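Local coordinates for DUF3863 domain-containing protein (PDB 3LM3) that is of unknown function but is probably a glycoside hydrolase or deacetylase, at residues W218-C224 with N239-G245; Y250-L255 with D301-W306; H259-M263 with M305-T310. One frame throughout, in Å; residues are numbered along the deposited sequence. Where two conformers were deposited one is given.

Interaction 1 of 3, residues W218-C224 with N239-G245; sequences WTMDFIC and NSRRGVG
The backbone O of N239 meets CB of C224 at 3.7 Å, and from there residues 239-245 run back along 218-224. OD1 of N239 accepts a bond from the backbone N of R241, an Asx turn set within the type I beta turn from N239 to R242. S240 directs its CA-H at C224 O. R241 starts away from the other segment, but bends at chi2 (-56°) and chi3 (-57°) bring its guanidinium back over M220, whose SE lies 3.7 Å above the plane of the group, over its centre. The rim of the same group meets W218, with NH2 3.5 Å from CE3 and the two planes 89° apart. A water links NH2 to W218 O, while NH1 is held by W174 O; these bonds help fix the guanidinium's rotation. R242 O takes D221 N on a lone pair in the carbonyl plane, at 2.9 Å. CB and CG of R242 lie beside SG of C224, and its charged end leaves for a salt bridge with D352. G243 comes opposite M220, their CA atoms 4.1 Å apart; a side chain here would collide with T219 O and the M220 backbone. V244 N then closes on T219 O at 3.0 Å, and its CG2 leans on T219. G245 CA ends against CD1 of W218. The two backbone bonds flanking M220 and G243 define a single antiparallel bridge of the non-hydrogen-bonded kind, pinning the loop that leads into helix 222-225 to the loop before helix 247-253.

Interaction 2 of 3, residues Y250-L255 with D301-W306; sequences YKGWGL and DAMKMW
The aromatic ring of Y250 lies over a helix carbonyl: A302 O sits 3.8 Å above one face of the ring, displaced toward its rim, and this same oxygen already accepts W306 N inside its own helix. The setting is the packing of the short helix 247-253 and the start of helix 255-277 against helix 296-313, with a Met-aromatic contact at its margin. A302 CB presses on the ring near CG, at 3.6 Å, an off-centre CH-pi contact; the small methyl lets the tyrosine come close to the helix backbone. M305, a selenomethionine modelled in two conformers, brings SE to the ring edge in the conformer described, 4.0 Å from CE1. Its chain, extended through chi1 and chi2 (175°), carries SE there and against L255 CB; the bend at chi3 (-88°) then turns CE back beside that CB. The branches of L255 divide the remaining work, CD2 resting on A302 CB at 3.8 Å and CD1 reaching D301 CB at 4.0 Å. At the far end of the tyrosine, OH pairs with ND1 of H259 in the following helix, so its polar bond is made outside these two segments. A phenylalanine in place of Y250 would probably leave H259 ND1 without this mate and the imidazole freer to turn. W306 crosses Y250 at about a right angle, and its indole NE1 is held by E266. The same tyrosine OH rests against the backbone of W306, 3.2 Å from CA, with CB of W306 scarcely farther.

Interaction 3 of 3, residues H259-M263 with M305-T310; sequences HREVM and MWVTGT
H259 extends from helix 255-277 to lie against M305, with its CG anti to the backbone N (chi1 -176°), which carries the imidazole across to helix 296-313. Its CB meets M305 SE at 3.8 Å in the conformer described, one of two modelled. The ring atom CG comes next, under the M305 chain, and ND1 has M305 CG over it at 3.6 Å while bonding in another direction to Y250 OH. CE1, at the leading end, reaches M305 O at 3.2 Å, and NE2 passes the same oxygen more loosely. M263 CG covers the opposite face, so the imidazole is clasped between two selenomethionines. G309 gives room for this: a CB there would collide with CE1 of H259 and crowd M263 SE as well. Farther along, V262 CG1 touches CD1 of W306 at 3.5 Å, and M263 CE reaches the indole edge and touches T310 OG1. The axes of the two short helix segments come within 10.4 Å of each other, their directions inclined by 49°. Y250 of helix 247-253 flanks V262 and W306, whose indole continues inward onto V23 and L25 of strand 21-29, while T310 packs on F319 of strand 318-320.

How the interactions relate
Following the chain beyond strand 213-216, interaction 1 closes first, pinning a loop of fourteen residues between 218-224 and 239-245 before the other two open. Helix 247-253 and helix 255-277 come next, and each later sends a contact to helix 296-313. The loops of interactions 2 and 3 start one after the other and end on the same stretch of that helix, sharing M305 and W306. Strand 280-287 lies between these ends in the sequence, so both contacts join helices that precede and follow it, packed side by side. Interaction 1 touches both of the others, with R242 beside W253, G243 O against V262, and the carboxylates of D221 and E261 close together.

Interaction 1 of 3, residues W218-C224 with N239-G245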
ATOM      1  N   TRP A 218       2.538   0.035   0.690  1.00  7.26           N
ATOM      2  CA  TRP A 218       3.951  -0.320   0.645  1.00  7.27           C
ATOM      3  C   TRP A 218       4.195  -1.438  -0.358  1.00  6.46           C
ATOM      4  O   TRP A 218       3.734  -2.569  -0.178  1.00  7.99           O
ATOM      5  CB  TRP A 218       4.472  -0.825   2.000  1.00  7.58           C
ATOM      6  CG  TRP A 218       4.394   0.058   3.194  1.00  8.59           C
ATOM      7  CD1 TRP A 218       5.422   0.773   3.739  1.00  9.29           C
ATOM      8  CD2 TRP A 218       3.263   0.277   4.032  1.00  9.71           C
ATOM      9  NE1 TRP A 218       4.995   1.425   4.860  1.00 10.15           N
ATOM     10  CE2 TRP A 218       3.678   1.119   5.079  1.00  9.20           C
ATOM     11  CE3 TRP A 218       1.946  -0.172   4.008  1.00 10.99           C
ATOM     12  CZ2 TRP A 218       2.807   1.553   6.074  1.00 11.36           C
ATOM     13  CZ3 TRP A 218       1.079   0.253   5.013  1.00 14.40           C
ATOM     14  CH2 TRP A 218       1.522   1.118   6.025  1.00 13.92           C
ATOM     15  N   THR A 219       4.974  -1.186  -1.382  1.00  7.97           N
ATOM     16  CA  THR A 219       5.278  -2.224  -2.362  1.00  7.76           C
ATOM     17  C   THR A 219       6.071  -3.349  -1.694  1.00  6.63           C
ATOM     18  O   THR A 219       7.127  -3.108  -1.111  1.00  7.77           O
ATOM     19  CB  THR A 219       6.055  -1.644  -3.533  1.00  8.06           C
ATOM     20  OG1 THR A 219       5.275  -0.596  -4.135  1.00  8.53           O
ATOM     21  CG2 THR A 219       6.403  -2.734  -4.569  1.00  7.65           C
HETATM   22  N   MSE A 220       5.554  -4.565  -1.838  1.00  6.54           N
HETATM   23  CA  MSE A 220       6.173  -5.763  -1.278  1.00  6.11           C
HETATM   24  C   MSE A 220       7.116  -6.464  -2.239  1.00  6.77           C
HETATM   25  O   MSE A 220       6.899  -6.484  -3.452  1.00  7.17           O
HETATM   26  CB  MSE A 220       5.110  -6.769  -0.877  1.00  7.30           C
HETATM   27  CG  MSE A 220       4.248  -6.342   0.267  1.00  8.66           C
HETATM   28 SE   MSE A 220       5.227  -6.137   1.907  0.75 12.91          SE
HETATM   29  CE  MSE A 220       5.551  -4.292   1.839  1.00 20.81           C
ATOM     30  N   ASP A 221       8.127  -7.112  -1.661  1.00  7.00           N
ATOM     31  CA  ASP A 221       8.838  -8.166  -2.380  1.00  6.15           C
ATOM     32  C   ASP A 221       7.901  -9.362  -2.308  1.00  6.90           C
ATOM     33  O   ASP A 221       7.644  -9.898  -1.234  1.00  7.34           O
ATOM     34  CB  ASP A 221      10.167  -8.429  -1.698  1.00  5.63           C
ATOM     35  CG  ASP A 221      10.993  -9.504  -2.419  1.00  6.57           C
ATOM     36  OD1 ASP A 221      10.373 -10.455  -2.954  1.00  7.33           O
ATOM     37  OD2 ASP A 221      12.258  -9.387  -2.470  1.00  7.39           O
ATOM     38  N   PHE A 222       7.388  -9.781  -3.465  1.00  6.29           N
ATOM     39  CA  PHE A 222       6.369 -10.829  -3.491  1.00  5.92           C
ATOM     40  C   PHE A 222       6.838 -12.134  -2.856  1.00  7.56           C
ATOM     41  O   PHE A 222       6.050 -12.854  -2.232  1.00  8.52           O
ATOM     42  CB  PHE A 222       5.909 -11.116  -4.923  1.00  6.40           C
ATOM     43  CG  PHE A 222       5.084 -10.028  -5.552  1.00  5.95           C
ATOM     44  CD1 PHE A 222       3.888  -9.638  -4.986  1.00  6.64           C
ATOM     45  CD2 PHE A 222       5.413  -9.516  -6.798  1.00  7.62           C
ATOM     46  CE1 PHE A 222       3.095  -8.695  -5.595  1.00  6.80           C
ATOM     47  CE2 PHE A 222       4.611  -8.563  -7.416  1.00  7.11           C
ATOM     48  CZ  PHE A 222       3.440  -8.188  -6.832  1.00  8.13           C
ATOM     49  N   ILE A 223       8.115 -12.459  -2.991  1.00  6.08           N
ATOM     50  CA  ILE A 223       8.637 -13.684  -2.373  1.00  7.07           C
ATOM     51  C   ILE A 223       8.580 -13.582  -0.846  1.00  8.32           C
ATOM     52  O   ILE A 223       8.150 -14.523  -0.165  1.00  9.06           O
ATOM     53  CB  ILE A 223      10.050 -13.999  -2.901  1.00  7.51           C
ATOM     54  CG1 ILE A 223       9.915 -14.454  -4.382  1.00 11.60           C
ATOM     55  CG2 ILE A 223      10.711 -15.095  -2.072  1.00  7.59           C
ATOM     56  CD1 ILE A 223      11.208 -14.523  -5.149  1.00 13.26           C
ATOM     57  N   CYS A 224       8.971 -12.446  -0.284  1.00  6.85           N
ATOM     58  CA  CYS A 224       8.919 -12.265   1.157  1.00  6.44           C
ATOM     59  C   CYS A 224       7.486 -12.290   1.681  1.00  6.80           C
ATOM     60  O   CYS A 224       7.207 -12.813   2.767  1.00  7.61           O
ATOM     61  CB  CYS A 224       9.565 -10.949   1.557  1.00  6.91           C
ATOM     62  SG  CYS A 224      11.281 -10.733   0.978  1.00  8.29           S
ATOM     63  N   ASN A 239      10.557 -11.800   7.042  1.00  6.83           N
ATOM     64  CA  ASN A 239       9.631 -10.767   7.390  1.00  7.44           C
ATOM     65  C   ASN A 239       8.666 -10.561   6.258  1.00  7.80           C
ATOM     66  O   ASN A 239       9.049 -10.151   5.154  1.00  8.35           O
ATOM     67  CB  ASN A 239      10.346  -9.473   7.780  1.00  8.02           C
ATOM     68  CG  ASN A 239       9.430  -8.468   8.418  1.00  8.17           C
ATOM     69  OD1 ASN A 239       8.375  -8.148   7.889  1.00 10.12           O
ATOM     70  ND2 ASN A 239       9.834  -7.956   9.603  1.00 10.20           N
ATOM     71  N   SER A 240       7.396 -10.871   6.521  1.00  7.60           N
ATOM     72  CA  SER A 240       6.363 -10.771   5.491  1.00  8.39           C
ATOM     73  C   SER A 240       6.029  -9.359   5.002  1.00  7.11           C
ATOM     74  O   SER A 240       5.291  -9.213   4.028  1.00  8.78           O
ATOM     75  CB  SER A 240       5.090 -11.431   5.989  1.00 10.25           C
ATOM     76  OG  SER A 240       4.562 -10.690   7.041  1.00 12.76           O
ATOM     77  N   ARG A 241       6.614  -8.335   5.632  1.00  7.42           N
ATOM     78  CA  ARG A 241       6.429  -6.948   5.199  1.00  6.76           C
ATOM     79  C   ARG A 241       7.615  -6.349   4.494  1.00  7.27           C
ATOM     80  O   ARG A 241       7.664  -5.139   4.242  1.00  9.03           O
ATOM     81  CB  ARG A 241       6.045  -6.072   6.395  1.00  8.42           C
ATOM     82  CG  ARG A 241       4.737  -6.468   7.054  1.00 10.65           C
ATOM     83  CD  ARG A 241       3.565  -6.476   6.068  1.00 13.01           C
ATOM     84  NE  ARG A 241       3.429  -5.167   5.446  1.00 13.78           N
ATOM     85  CZ  ARG A 241       2.671  -4.893   4.391  1.00 13.73           C
ATOM     86  NH1 ARG A 241       1.982  -5.861   3.789  1.00 14.88           N
ATOM     87  NH2 ARG A 241       2.631  -3.634   3.951  1.00 17.33           N
ATOM     88  N   ARG A 242       8.568  -7.199   4.104  1.00  7.60           N
ATOM     89  CA  ARG A 242       9.735  -6.721   3.384  1.00  7.06           C
ATOM     90  C   ARG A 242       9.464  -6.379   1.906  1.00  6.72           C
ATOM     91  O   ARG A 242       8.926  -7.191   1.130  1.00  6.63           O
ATOM     92  CB  ARG A 242      10.843  -7.755   3.477  1.00  8.19           C
ATOM     93  CG  ARG A 242      12.119  -7.302   2.806  1.00  7.37           C
ATOM     94  CD  ARG A 242      13.317  -8.105   3.327  1.00  7.88           C
ATOM     95  NE  ARG A 242      13.652  -7.689   4.683  1.00  6.87           N
ATOM     96  CZ  ARG A 242      13.553  -8.422   5.796  1.00  7.36           C
ATOM     97  NH1 ARG A 242      13.197  -9.697   5.782  1.00  7.87           N
ATOM     98  NH2 ARG A 242      13.846  -7.879   6.972  1.00  7.35           N
ATOM     99  N   GLY A 243       9.928  -5.185   1.522  1.00  6.52           N
ATOM    100  CA  GLY A 243       9.876  -4.724   0.165  1.00  6.71           C
ATOM    101  C   GLY A 243      10.588  -3.406   0.049  1.00  7.78           C
ATOM    102  O   GLY A 243      11.817  -3.359   0.213  1.00  8.31           O
ATOM    103  N   VAL A 244       9.844  -2.324  -0.182  1.00  6.92           N
ATOM    104  CA  VAL A 244      10.428  -0.989  -0.221  1.00  7.38           C
ATOM    105  C   VAL A 244      10.364  -0.229   1.091  1.00  6.78           C
ATOM    106  O   VAL A 244      11.006   0.809   1.222  1.00  8.46           O
ATOM    107  CB  VAL A 244       9.829  -0.116  -1.347  1.00  6.91           C
ATOM    108  CG1 VAL A 244      10.011  -0.772  -2.733  1.00  8.01           C
ATOM    109  CG2 VAL A 244       8.357   0.197  -1.050  1.00  7.48           C
ATOM    110  N   GLY A 245       9.641  -0.752   2.064  1.00  8.36           N
ATOM    111  CA  GLY A 245       9.509  -0.042   3.324  1.00  7.88           C
ATOM    112  C   GLY A 245      10.865   0.017   4.025  1.00  9.20           C
ATOM    113  O   GLY A 245      11.619  -0.972   4.047  1.00  7.89           O
TER
HETATM  114  O   HOH W   1       1.578  -3.008   1.422  1.00 10.05           O

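Interaction 2 of 3, residues Y250-L255 with D301-W306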
ATOM      1  N   TYR A 250      16.457  -0.615   4.885  1.00  7.66           N
ATOM      2  CA  TYR A 250      17.451   0.346   5.332  1.00  7.31           C
ATOM      3  C   TYR A 250      17.781   0.250   6.833  1.00  7.67           C
ATOM      4  O   TYR A 250      18.962   0.236   7.213  1.00  9.67           O
ATOM      5  CB  TYR A 250      16.998   1.777   5.012  1.00  7.29           C
ATOM      6  CG  TYR A 250      16.984   2.065   3.533  1.00  7.43           C
ATOM      7  CD1 TYR A 250      18.163   2.196   2.821  1.00  7.62           C
ATOM      8  CD2 TYR A 250      15.792   2.242   2.842  1.00  7.13           C
ATOM      9  CE1 TYR A 250      18.143   2.434   1.457  1.00  7.51           C
ATOM     10  CE2 TYR A 250      15.777   2.496   1.448  1.00  8.06           C
ATOM     11  CZ  TYR A 250      16.941   2.595   0.772  1.00  7.73           C
ATOM     12  OH  TYR A 250      16.881   2.800  -0.590  1.00  9.22           O
ATOM     13  N   LYS A 251      16.760   0.169   7.675  1.00  7.50           N
ATOM     14  CA  LYS A 251      16.960   0.094   9.130  1.00  8.07           C
ATOM     15  C   LYS A 251      17.388  -1.323   9.524  1.00  7.57           C
ATOM     16  O   LYS A 251      18.459  -1.507  10.071  1.00 10.30           O
ATOM     17  CB  LYS A 251      15.706   0.558   9.847  1.00  9.34           C
ATOM     18  CG  LYS A 251      15.866   0.841  11.333  1.00 11.19           C
ATOM     19  CD  LYS A 251      15.885  -0.389  12.189  1.00 12.47           C
ATOM     20  CE  LYS A 251      14.584  -1.170  12.255  1.00 15.21           C
ATOM     21  NZ  LYS A 251      14.668  -2.237  13.345  1.00 15.88           N
ATOM     22  N   GLY A 252      16.569  -2.326   9.215  1.00  8.56           N
ATOM     23  CA  GLY A 252      16.870  -3.689   9.661  1.00 10.02           C
ATOM     24  C   GLY A 252      18.144  -4.318   9.134  1.00  9.63           C
ATOM     25  O   GLY A 252      18.822  -5.093   9.840  1.00  9.45           O
ATOM     26  N   TRP A 253      18.495  -3.993   7.887  1.00  8.95           N
ATOM     27  CA  TRP A 253      19.679  -4.573   7.278  1.00  8.73           C
ATOM     28  C   TRP A 253      20.873  -3.618   7.236  1.00 10.52           C
ATOM     29  O   TRP A 253      21.954  -4.030   6.845  1.00 11.12           O
ATOM     30  CB  TRP A 253      19.359  -4.997   5.858  1.00  9.81           C
ATOM     31  CG  TRP A 253      18.391  -6.119   5.700  1.00  7.82           C
ATOM     32  CD1 TRP A 253      17.622  -6.728   6.665  1.00  8.25           C
ATOM     33  CD2 TRP A 253      18.093  -6.794   4.478  1.00  7.59           C
ATOM     34  NE1 TRP A 253      16.914  -7.754   6.121  1.00 10.19           N
ATOM     35  CE2 TRP A 253      17.164  -7.799   4.770  1.00  7.38           C
ATOM     36  CE3 TRP A 253      18.548  -6.656   3.163  1.00  8.99           C
ATOM     37  CZ2 TRP A 253      16.676  -8.662   3.805  1.00  8.20           C
ATOM     38  CZ3 TRP A 253      18.069  -7.515   2.203  1.00  9.88           C
ATOM     39  CH2 TRP A 253      17.131  -8.490   2.512  1.00  7.83           C
ATOM     40  N   GLY A 254      20.660  -2.337   7.529  1.00 10.35           N
ATOM     41  CA  GLY A 254      21.677  -1.336   7.263  1.00  9.56           C
ATOM     42  C   GLY A 254      21.515  -0.756   5.871  1.00  9.03           C
ATOM     43  O   GLY A 254      20.862  -1.354   4.982  1.00  8.18           O
ATOM     44  N   LEU A 255      22.133   0.390   5.642  1.00  8.90           N
ATOM     45  CA  LEU A 255      21.890   1.113   4.407  1.00  8.60           C
ATOM     46  C   LEU A 255      22.307   0.355   3.157  1.00  8.33           C
ATOM     47  O   LEU A 255      21.563   0.320   2.170  1.00  8.88           O
ATOM     48  CB  LEU A 255      22.588   2.485   4.425  1.00  9.76           C
ATOM     49  CG  LEU A 255      22.136   3.432   5.547  1.00 10.26           C
ATOM     50  CD1 LEU A 255      22.880   4.763   5.398  1.00 15.66           C
ATOM     51  CD2 LEU A 255      20.619   3.624   5.558  1.00 12.61           C
ATOM     52  N   ASP A 301      19.684   9.830   5.387  1.00  9.07           N
ATOM     53  CA  ASP A 301      20.556   9.175   4.411  1.00  8.30           C
ATOM     54  C   ASP A 301      19.809   8.072   3.652  1.00  7.74           C
ATOM     55  O   ASP A 301      19.982   7.918   2.455  1.00  7.90           O
ATOM     56  CB  ASP A 301      21.804   8.563   5.074  1.00  9.64           C
ATOM     57  CG  ASP A 301      22.846   9.598   5.459  1.00 15.43           C
ATOM     58  OD1 ASP A 301      22.746  10.785   5.065  1.00 14.11           O
ATOM     59  OD2 ASP A 301      23.770   9.193   6.201  1.00 16.58           O
ATOM     60  N   ALA A 302      18.984   7.304   4.347  1.00  7.10           N
ATOM     61  CA  ALA A 302      18.204   6.272   3.694  1.00  7.23           C
ATOM     62  C   ALA A 302      17.245   6.866   2.661  1.00  7.28           C
ATOM     63  O   ALA A 302      17.101   6.345   1.538  1.00  7.58           O
ATOM     64  CB  ALA A 302      17.422   5.447   4.748  1.00  8.15           C
HETATM   65  N   MSE A 303      16.581   7.965   3.028  1.00  7.36           N
HETATM   66  CA  MSE A 303      15.648   8.616   2.101  1.00  7.39           C
HETATM   67  C   MSE A 303      16.385   9.115   0.873  1.00  7.42           C
HETATM   68  O   MSE A 303      15.935   8.909  -0.247  1.00  7.49           O
HETATM   69  CB  MSE A 303      14.989   9.793   2.814  1.00  8.68           C
HETATM   70  CG  MSE A 303      14.082  10.645   1.940  1.00  7.87           C
HETATM   71 SE   MSE A 303      12.461   9.738   1.334  0.75  9.35          SE
HETATM   72  CE  MSE A 303      11.411   9.900   2.964  1.00 13.33           C
ATOM     73  N   LYS A 304      17.517   9.796   1.071  1.00  7.46           N
ATOM     74  CA  LYS A 304      18.325  10.287  -0.040  0.50  8.96           C
ATOM     75  C   LYS A 304      18.766   9.130  -0.945  1.00  8.54           C
ATOM     76  O   LYS A 304      18.738   9.237  -2.179  1.00  9.37           O
ATOM     77  CB  LYS A 304      19.566  11.044   0.478  0.50 10.30           C
ATOM     78  CG  LYS A 304      19.277  12.345   1.206  0.50 14.26           C
ATOM     79  CD  LYS A 304      20.570  12.973   1.777  0.50 13.95           C
ATOM     80  CE  LYS A 304      20.279  14.239   2.600  0.50 16.67           C
ATOM     81  NZ  LYS A 304      21.513  14.781   3.250  0.50 20.08           N
HETATM   82  N   MSE A 305      19.187   8.025  -0.338  1.00  7.33           N
HETATM   83  CA  MSE A 305      19.679   6.893  -1.083  0.50  7.99           C
HETATM   84  C   MSE A 305      18.561   6.292  -1.962  1.00  7.83           C
HETATM   85  O   MSE A 305      18.747   5.995  -3.154  1.00  7.51           O
HETATM   86  CB  MSE A 305      20.199   5.854  -0.095  0.50 11.22           C
HETATM   87  CG  MSE A 305      21.157   4.916  -0.678  0.50  7.84           C
HETATM   88 SE   MSE A 305      21.888   3.744   0.658  0.38 12.12          SE
HETATM   89  CE  MSE A 305      23.389   4.865   1.208  0.50 17.37           C
ATOM     90  N   TRP A 306      17.392   6.120  -1.342  1.00  7.00           N
ATOM     91  CA  TRP A 306      16.249   5.574  -2.012  1.00  6.76           C
ATOM     92  C   TRP A 306      15.875   6.413  -3.233  1.00  6.93           C
ATOM     93  O   TRP A 306      15.746   5.896  -4.360  1.00  7.94           O
ATOM     94  CB  TRP A 306      15.068   5.484  -1.031  1.00  6.75           C
ATOM     95  CG  TRP A 306      13.771   5.051  -1.708  1.00  7.40           C
ATOM     96  CD1 TRP A 306      13.595   4.071  -2.673  1.00  7.46           C
ATOM     97  CD2 TRP A 306      12.478   5.588  -1.446  1.00  6.48           C
ATOM     98  NE1 TRP A 306      12.280   3.987  -3.013  1.00  8.37           N
ATOM     99  CE2 TRP A 306      11.562   4.920  -2.294  1.00  7.65           C
ATOM    100  CE3 TRP A 306      12.010   6.602  -0.599  1.00  7.26           C
ATOM    101  CZ2 TRP A 306      10.199   5.206  -2.290  1.00  8.12           C
ATOM    102  CZ3 TRP A 306      10.656   6.884  -0.610  1.00  9.70           C
ATOM    103  CH2 TRP A 306       9.774   6.214  -1.467  1.00  9.44           C
TER

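Interaction 3 of 3, residues H259-M263 with M305-T310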
ATOM      1  N   HIS A 259      19.369  -1.054   0.849  1.00  6.53           N
ATOM      2  CA  HIS A 259      19.171  -0.375  -0.412  1.00  6.19           C
ATOM      3  C   HIS A 259      19.012  -1.355  -1.579  1.00  6.88           C
ATOM      4  O   HIS A 259      18.163  -1.172  -2.435  1.00  7.48           O
ATOM      5  CB  HIS A 259      20.337   0.557  -0.679  1.00  6.81           C
ATOM      6  CG  HIS A 259      20.183   1.367  -1.910  1.00  7.17           C
ATOM      7  ND1 HIS A 259      19.180   2.305  -2.056  1.00  7.43           N
ATOM      8  CD2 HIS A 259      20.871   1.343  -3.073  1.00  9.72           C
ATOM      9  CE1 HIS A 259      19.287   2.844  -3.265  1.00  8.01           C
ATOM     10  NE2 HIS A 259      20.307   2.288  -3.897  1.00  8.83           N
ATOM     11  N   ARG A 260      19.838  -2.402  -1.581  1.00  6.49           N
ATOM     12  CA  ARG A 260      19.799  -3.371  -2.653  0.50  6.23           C
ATOM     13  C   ARG A 260      18.430  -4.068  -2.708  1.00  6.74           C
ATOM     14  O   ARG A 260      17.898  -4.324  -3.795  1.00  7.44           O
ATOM     15  CB  ARG A 260      20.906  -4.412  -2.494  0.50  7.72           C
ATOM     16  CG  ARG A 260      22.282  -3.895  -2.854  0.50  7.41           C
ATOM     17  CD  ARG A 260      23.310  -4.986  -2.633  0.50  7.31           C
ATOM     18  NE  ARG A 260      24.642  -4.658  -3.151  0.50  6.92           N
ATOM     19  CZ  ARG A 260      25.570  -3.966  -2.507  0.50 13.83           C
ATOM     20  NH1 ARG A 260      25.365  -3.501  -1.270  0.50 12.64           N
ATOM     21  NH2 ARG A 260      26.734  -3.761  -3.122  0.50 15.61           N
ATOM     22  N   GLU A 261      17.848  -4.382  -1.550  1.00  6.51           N
ATOM     23  CA  GLU A 261      16.531  -5.031  -1.531  1.00  6.50           C
ATOM     24  C   GLU A 261      15.432  -4.070  -2.011  1.00  5.48           C
ATOM     25  O   GLU A 261      14.521  -4.468  -2.724  1.00  7.08           O
ATOM     26  CB  GLU A 261      16.242  -5.577  -0.148  1.00  7.70           C
ATOM     27  CG  GLU A 261      14.854  -6.156   0.034  1.00  5.81           C
ATOM     28  CD  GLU A 261      14.476  -7.294  -0.877  1.00  8.23           C
ATOM     29  OE1 GLU A 261      15.357  -7.964  -1.461  1.00  7.98           O
ATOM     30  OE2 GLU A 261      13.236  -7.527  -0.962  1.00  8.68           O
ATOM     31  N   VAL A 262      15.537  -2.794  -1.631  1.00  6.27           N
ATOM     32  CA  VAL A 262      14.574  -1.778  -2.099  1.00  6.21           C
ATOM     33  C   VAL A 262      14.656  -1.617  -3.619  1.00  5.53           C
ATOM     34  O   VAL A 262      13.619  -1.614  -4.289  1.00  6.93           O
ATOM     35  CB  VAL A 262      14.792  -0.443  -1.377  1.00  6.03           C
ATOM     36  CG1 VAL A 262      13.858   0.620  -1.917  1.00  7.42           C
ATOM     37  CG2 VAL A 262      14.530  -0.631   0.127  1.00  8.21           C
HETATM   38  N   MSE A 263      15.870  -1.552  -4.164  1.00  5.97           N
HETATM   39  CA  MSE A 263      16.020  -1.463  -5.628  1.00  5.50           C
HETATM   40  C   MSE A 263      15.463  -2.689  -6.318  1.00  6.56           C
HETATM   41  O   MSE A 263      14.784  -2.574  -7.349  1.00  7.27           O
HETATM   42  CB  MSE A 263      17.479  -1.251  -6.025  1.00  8.18           C
HETATM   43  CG  MSE A 263      18.075   0.081  -5.521  1.00  7.88           C
HETATM   44 SE   MSE A 263      17.284   1.705  -6.241  0.75  8.38          SE
HETATM   45  CE  MSE A 263      16.070   2.082  -4.766  1.00 12.30           C
HETATM   46  N   MSE A 305      19.187   8.025  -0.338  1.00  7.33           N
HETATM   47  CA  MSE A 305      19.679   6.893  -1.083  0.50  7.99           C
HETATM   48  C   MSE A 305      18.561   6.292  -1.962  1.00  7.83           C
HETATM   49  O   MSE A 305      18.747   5.995  -3.154  1.00  7.51           O
HETATM   50  CB  MSE A 305      20.199   5.854  -0.095  0.50 11.22           C
HETATM   51  CG  MSE A 305      21.157   4.916  -0.678  0.50  7.84           C
HETATM   52 SE   MSE A 305      21.888   3.744   0.658  0.38 12.12          SE
HETATM   53  CE  MSE A 305      23.389   4.865   1.208  0.50 17.37           C
ATOM     54  N   TRP A 306      17.392   6.120  -1.342  1.00  7.00           N
ATOM     55  CA  TRP A 306      16.249   5.574  -2.012  1.00  6.76           C
ATOM     56  C   TRP A 306      15.875   6.413  -3.233  1.00  6.93           C
ATOM     57  O   TRP A 306      15.746   5.896  -4.360  1.00  7.94           O
ATOM     58  CB  TRP A 306      15.068   5.484  -1.031  1.00  6.75           C
ATOM     59  CG  TRP A 306      13.771   5.051  -1.708  1.00  7.40           C
ATOM     60  CD1 TRP A 306      13.595   4.071  -2.673  1.00  7.46           C
ATOM     61  CD2 TRP A 306      12.478   5.588  -1.446  1.00  6.48           C
ATOM     62  NE1 TRP A 306      12.280   3.987  -3.013  1.00  8.37           N
ATOM     63  CE2 TRP A 306      11.562   4.920  -2.294  1.00  7.65           C
ATOM     64  CE3 TRP A 306      12.010   6.602  -0.599  1.00  7.26           C
ATOM     65  CZ2 TRP A 306      10.199   5.206  -2.290  1.00  8.12           C
ATOM     66  CZ3 TRP A 306      10.656   6.884  -0.610  1.00  9.70           C
ATOM     67  CH2 TRP A 306       9.774   6.214  -1.467  1.00  9.44           C
ATOM     68  N   VAL A 307      15.687   7.712  -3.034  1.00  7.06           N
ATOM     69  CA  VAL A 307      15.265   8.585  -4.137  1.00  6.70           C
ATOM     70  C   VAL A 307      16.350   8.682  -5.190  1.00  7.54           C
ATOM     71  O   VAL A 307      16.079   8.508  -6.380  1.00  7.82           O
ATOM     72  CB  VAL A 307      14.886   9.963  -3.583  1.00  7.82           C
ATOM     73  CG1 VAL A 307      14.652  10.997  -4.723  1.00  8.72           C
ATOM     74  CG2 VAL A 307      13.642   9.847  -2.670  1.00  8.70           C
ATOM     75  N   THR A 308      17.582   8.937  -4.774  1.00  7.98           N
ATOM     76  CA  THR A 308      18.681   9.079  -5.714  0.50  7.86           C
ATOM     77  C   THR A 308      18.915   7.802  -6.510  1.00  8.45           C
ATOM     78  O   THR A 308      19.146   7.846  -7.712  1.00  8.52           O
ATOM     79  CB  THR A 308      19.982   9.440  -4.993  0.50  8.06           C
ATOM     80  OG1 THR A 308      19.851  10.747  -4.406  0.50  9.01           O
ATOM     81  CG2 THR A 308      21.154   9.429  -5.972  0.50  6.45           C
ATOM     82  N   GLY A 309      18.835   6.654  -5.845  1.00  7.43           N
ATOM     83  CA  GLY A 309      19.064   5.392  -6.510  1.00  7.55           C
ATOM     84  C   GLY A 309      17.979   5.056  -7.532  1.00  7.36           C
ATOM     85  O   GLY A 309      18.228   4.525  -8.608  1.00  8.58           O
ATOM     86  N   THR A 310      16.738   5.397  -7.173  1.00  6.84           N
ATOM     87  CA  THR A 310      15.613   5.239  -8.083  1.00  7.34           C
ATOM     88  C   THR A 310      15.796   6.115  -9.316  1.00  7.48           C
ATOM     89  O   THR A 310      15.626   5.648 -10.430  1.00  8.96           O
ATOM     90  CB  THR A 310      14.299   5.565  -7.354  1.00  7.22           C
ATOM     91  OG1 THR A 310      14.152   4.720  -6.201  1.00  8.51           O
ATOM     92  CG2 THR A 310      13.096   5.349  -8.263  1.00  8.61           C
TER